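Local atomic coordinates of cytochrome P450 RhF (Acinetobacter radioresistens, PDB entry 6RO8), a protein that probably inserts oxygen into organic substrates as a heme-thiolate monooxygenase, this chain being the heme domain of a longer protein that also carries an iron-sulfur domain. Residues A[129-133]-A[134-138]; A[224-227]-A[228-232]. All blocks are in the same frame, centred on the assembly; numbering follows the deposited sequence.

Contact 1 (A[129-133]-A[134-138]); sequences MDAFT and PQNLE
The N-terminal cap of helix 134-155 is built here, with Thr133 as N-cap residue and Asn136 three positions on. The OG1 of Thr133 accepts the backbone N-H of Asn136 at 3.2 Å, a capping bond with an N-H...O angle of 156°. With chi1 at 68°, OG1 sits between the backbone N and the carbonyl carbon of Thr133, where it faces the first turn. Threonine suits the place because its hydroxyl takes up an amide that has no earlier helical carbonyl to bind. The carbonyl of Thr133 starts the regular pattern by receiving Leu137 N onto O at 3.0 Å. Pro134 fits the first helical position, having no N-H to satisfy and a ring that holds phi near the helical value.

Asn136 adds a second tie from its side chain. Its CG is anti to the backbone N (chi1 -175°); the side chain crosses that of Thr133 at about a right angle, and its amide reaches back to the loop. ND2 donates to Ala131 O, 2.6 Å away; ND2 lies in the carbonyl plane of Ala131, while the oxygen is tilted out of the Asn136 amide plane. A water, 2.6 Å from Thr133 OG1, donates to Gln135 OE1 and links these two exposed side chains.

On the apolar side, Leu137 CD1 comes within 4.4 Å of Phe132 CB. Leu137 also touches Ile386 and Phe179. The ring of Phe132 meets that of Trp240 edge-to-face, and the nearest atoms of the Phe132 side chain and the heme are about 5 Å apart. A hydroxyl N-cap followed by proline is a common way to start a helix, used here between helices 121-127 and 134-155 of the P450 fold.

Contact 2 (A[224-227]-A[228-232]); sequences SGRV and LEKMK
Lys230 reaches back along its helix to Arg226, one turn earlier. Its CB lies 3.7 Å from Val227 O, and its CG is closer to the preceding carbonyl, 3.1 Å from Arg226 O. CG stands anti to the carbonyl carbon (chi1 -50°), which directs the otherwise extended chain toward Arg226. CD passes that same carbonyl oxygen, and CE then meets the aliphatic part of the arginine, 3.6 Å from Arg226 CG. At the tip, NZ sits over one face of the guanidinium, offset toward its rim, with Arg226 NH1 the nearest atom at 3.1 Å. Both groups are donors and probably both charged, so no hydrogen bond joins them. Arg226 NH2 also forms a long, weak ion pair with Asp185. Long flexible chains suit this exposed face, since methylenes can pack while charged ends stay near solvent.

The stretch is the last part of helix 207-233, which by its order in the chain corresponds to the G helix of P450s, and its other side is apolar. There Val227 and Met231 lie side by side and point the same way, with Val227 CG1 3.9 Å from Met231 SD. Val227 packs on Met264 of helix 257-270, while Met231 reaches Met241, Tyr242 and Ile245 of helix 240-250. The backbone keeps the usual i to i+4 bonding, such as Met231 N to Val227 O at 2.9 Å and nearly straight. Ser224 is small enough for a buried position, and its OG is hydrogen-bonded to the carbonyl oxygens of Phe220 and Trp221 in the preceding turn.

Contact 1 comes first along the chain, at the start of helix 134-155, and contact 2 follows near the end of helix 207-233. Their centres are about 23 Å apart and their nearest atoms about 11 Å, so they do not touch. Both contacts touch helix 240-250: residues 129-133 meet Met244 and Asp243, while residues 228-232 meet Met241, Tyr242 and Ile245. The two thus share a neighbour within the helical part of the heme domain. Contact 1 comes near the heme through Phe132, whereas contact 2 is away from the annotated sites; their centres lie about 20 and 25 Å, respectively, from the centre of the chain.

Contact 1 (A[129-133]-A[134-138])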
loop_
_atom_site.group_PDB
_atom_site.type_symbol
_atom_site.label_atom_id
_atom_site.label_comp_id
_atom_site.label_asym_id
_atom_site.label_seq_id
_atom_site.Cartn_x
_atom_site.Cartn_y
_atom_site.Cartn_z
ATOM N N MET A 129 17.579 -11.421 2.976
ATOM C CA MET A 129 16.563 -11.457 4.045
ATOM C C MET A 129 15.253 -12.126 3.601
ATOM O O MET A 129 14.221 -11.473 3.471
ATOM C CB MET A 129 16.289 -10.055 4.577
ATOM C CG MET A 129 16.985 -9.794 5.891
ATOM S SD MET A 129 16.525 -8.181 6.522
ATOM C CE MET A 129 16.607 -7.200 5.030
ATOM N N ASP A 130 15.260 -13.466 3.522
ATOM C CA ASP A 130 14.082 -14.223 3.098
ATOM C C ASP A 130 13.680 -15.305 4.110
ATOM O O ASP A 130 14.341 -16.349 4.250
ATOM C CB ASP A 130 14.318 -14.786 1.703
ATOM C CG ASP A 130 14.519 -13.662 0.673
ATOM O OD1 ASP A 130 13.867 -12.612 0.860
ATOM O OD2 ASP A 130 15.308 -13.794 -0.297
ATOM N N ALA A 131 12.619 -15.002 4.863
ATOM C CA ALA A 131 11.728 -15.981 5.465
ATOM C C ALA A 131 10.322 -15.777 4.904
ATOM O O ALA A 131 9.309 -15.867 5.608
ATOM C CB ALA A 131 11.752 -15.881 6.985
ATOM N N PHE A 132 10.266 -15.415 3.634
ATOM C CA PHE A 132 9.062 -15.529 2.848
ATOM C C PHE A 132 8.937 -16.910 2.225
ATOM O O PHE A 132 8.102 -17.094 1.339
ATOM C CB PHE A 132 9.043 -14.431 1.774
ATOM C CG PHE A 132 9.048 -13.054 2.353
ATOM C CD1 PHE A 132 10.243 -12.446 2.715
ATOM C CD2 PHE A 132 7.861 -12.398 2.619
ATOM C CE1 PHE A 132 10.252 -11.204 3.304
ATOM C CE2 PHE A 132 7.862 -11.141 3.208
ATOM C CZ PHE A 132 9.060 -10.543 3.550
ATOM N N THR A 133 9.742 -17.888 2.674
ATOM C CA THR A 133 9.616 -19.253 2.169
ATOM C C THR A 133 8.152 -19.683 2.205
ATOM O O THR A 133 7.375 -19.187 3.036
ATOM C CB THR A 133 10.463 -20.240 2.978
ATOM O OG1 THR A 133 9.923 -20.365 4.295
ATOM C CG2 THR A 133 11.882 -19.767 3.068
ATOM N N PRO A 134 7.729 -20.584 1.314
ATOM C CA PRO A 134 6.323 -21.010 1.344
ATOM C C PRO A 134 5.982 -21.784 2.605
ATOM O O PRO A 134 4.848 -21.690 3.088
ATOM C CB PRO A 134 6.200 -21.878 0.087
ATOM C CG PRO A 134 7.575 -22.511 -0.023
ATOM C CD PRO A 134 8.541 -21.427 0.415
ATOM N N GLN A 135 6.933 -22.541 3.155
ATOM C CA GLN A 135 6.710 -23.172 4.448
ATOM C C GLN A 135 6.330 -22.131 5.496
ATOM O O GLN A 135 5.348 -22.296 6.227
ATOM C CB GLN A 135 7.959 -23.954 4.883
ATOM C CG GLN A 135 7.726 -24.827 6.091
ATOM C CD GLN A 135 9.011 -25.334 6.730
ATOM O OE1 GLN A 135 10.075 -24.766 6.519
ATOM N NE2 GLN A 135 8.916 -26.408 7.506
ATOM N N ASN A 136 7.097 -21.047 5.585
ATOM C CA ASN A 136 6.831 -20.064 6.624
ATOM C C ASN A 136 5.514 -19.350 6.350
ATOM O O ASN A 136 4.732 -19.086 7.267
ATOM C CB ASN A 136 7.998 -19.077 6.719
ATOM C CG ASN A 136 7.837 -18.082 7.871
ATOM O OD1 ASN A 136 7.632 -18.465 9.017
ATOM N ND2 ASN A 136 7.895 -16.799 7.555
ATOM N N LEU A 137 5.234 -19.059 5.085
ATOM C CA LEU A 137 3.953 -18.454 4.754
ATOM C C LEU A 137 2.811 -19.448 4.933
ATOM O O LEU A 137 1.693 -19.049 5.283
ATOM C CB LEU A 137 4.007 -17.896 3.329
ATOM C CG LEU A 137 5.082 -16.799 3.142
ATOM C CD1 LEU A 137 5.037 -16.173 1.766
ATOM C CD2 LEU A 137 4.967 -15.720 4.212
ATOM N N GLU A 138 3.080 -20.743 4.742
ATOM C CA GLU A 138 2.036 -21.749 4.922
ATOM C C GLU A 138 1.504 -21.740 6.345
ATOM O O GLU A 138 0.292 -21.849 6.564
ATOM C CB GLU A 138 2.567 -23.140 4.586
ATOM C CG GLU A 138 2.159 -23.647 3.225
ATOM C CD GLU A 138 3.232 -24.519 2.589
ATOM O OE1 GLU A 138 3.527 -24.323 1.389
ATOM O OE2 GLU A 138 3.775 -25.403 3.288
HETATM O O HOH W 1 11.371 -22.325 5.287
#

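Contact 2 (A[224-227]-A[228-232])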
loop_
_atom_site.group_PDB
_atom_site.type_symbol
_atom_site.label_atom_id
_atom_site.label_comp_id
_atom_site.label_asym_id
_atom_site.label_seq_id
_atom_site.Cartn_x
_atom_site.Cartn_y
_atom_site.Cartn_z
ATOM N N SER A 224 9.051 2.341 18.198
ATOM C CA SER A 224 9.819 1.384 17.408
ATOM C C SER A 224 11.212 1.226 17.990
ATOM O O SER A 224 11.774 0.122 17.981
ATOM C CB SER A 224 9.851 1.823 15.933
ATOM O OG SER A 224 9.867 3.237 15.834
ATOM N N GLY A 225 11.765 2.309 18.538
ATOM C CA GLY A 225 13.036 2.191 19.225
ATOM C C GLY A 225 12.985 1.241 20.405
ATOM O O GLY A 225 13.784 0.311 20.488
ATOM N N ARG A 226 12.063 1.489 21.345
ATOM C CA ARG A 226 11.919 0.635 22.519
ATOM C C ARG A 226 11.681 -0.827 22.114
ATOM O O ARG A 226 12.251 -1.755 22.708
ATOM C CB ARG A 226 10.775 1.175 23.410
ATOM C CG ARG A 226 10.563 0.428 24.756
ATOM C CD ARG A 226 9.141 0.604 25.353
ATOM N NE ARG A 226 8.085 -0.057 24.577
ATOM C CZ ARG A 226 6.986 -0.597 25.095
ATOM N NH1 ARG A 226 6.811 -0.617 26.424
ATOM N NH2 ARG A 226 6.088 -1.184 24.297
ATOM N N VAL A 227 10.871 -1.043 21.075
ATOM C CA VAL A 227 10.588 -2.398 20.602
ATOM C C VAL A 227 11.864 -3.067 20.107
ATOM O O VAL A 227 12.228 -4.164 20.548
ATOM C CB VAL A 227 9.516 -2.370 19.496
ATOM C CG1 VAL A 227 9.260 -3.771 18.970
ATOM C CG2 VAL A 227 8.229 -1.761 20.006
ATOM N N LEU A 228 12.538 -2.419 19.153
ATOM C CA LEU A 228 13.763 -2.958 18.578
ATOM C C LEU A 228 14.804 -3.232 19.645
ATOM O O LEU A 228 15.638 -4.128 19.473
ATOM C CB LEU A 228 14.313 -1.982 17.534
ATOM C CG LEU A 228 15.617 -2.374 16.848
ATOM C CD1 LEU A 228 15.392 -3.623 16.031
ATOM C CD2 LEU A 228 16.140 -1.258 15.969
ATOM N N GLU A 229 14.755 -2.486 20.750
ATOM C CA GLU A 229 15.715 -2.680 21.825
ATOM C C GLU A 229 15.410 -3.948 22.597
ATOM O O GLU A 229 16.322 -4.718 22.918
ATOM C CB GLU A 229 15.714 -1.463 22.752
ATOM C CG GLU A 229 17.000 -1.279 23.550
ATOM C CD GLU A 229 18.257 -1.459 22.708
ATOM O OE1 GLU A 229 18.265 -1.006 21.538
ATOM O OE2 GLU A 229 19.238 -2.052 23.217
ATOM N N LYS A 230 14.131 -4.187 22.895
ATOM C CA LYS A 230 13.748 -5.410 23.593
ATOM C C LYS A 230 13.994 -6.641 22.732
ATOM O O LYS A 230 14.493 -7.663 23.221
ATOM C CB LYS A 230 12.282 -5.339 24.014
ATOM C CG LYS A 230 11.913 -4.066 24.751
ATOM C CD LYS A 230 10.654 -4.240 25.592
ATOM C CE LYS A 230 9.958 -2.909 25.832
ATOM N NZ LYS A 230 8.677 -3.046 26.576
ATOM N N MET A 231 13.633 -6.571 21.453
ATOM C CA MET A 231 13.879 -7.707 20.574
ATOM C C MET A 231 15.374 -7.971 20.443
ATOM O O MET A 231 15.813 -9.132 20.457
ATOM C CB MET A 231 13.230 -7.462 19.211
ATOM C CG MET A 231 11.711 -7.342 19.292
ATOM S SD MET A 231 10.897 -7.046 17.706
ATOM C CE MET A 231 12.305 -7.233 16.630
ATOM N N LYS A 232 16.172 -6.900 20.336
ATOM C CA LYS A 232 17.624 -7.040 20.317
ATOM C C LYS A 232 18.097 -7.889 21.486
ATOM O O LYS A 232 19.060 -8.657 21.363
ATOM C CB LYS A 232 18.285 -5.657 20.366
ATOM C CG LYS A 232 18.879 -5.186 19.052
ATOM C CD LYS A 232 19.041 -3.669 19.056
ATOM C CE LYS A 232 19.968 -3.178 17.944
ATOM N NZ LYS A 232 19.846 -1.717 17.700
#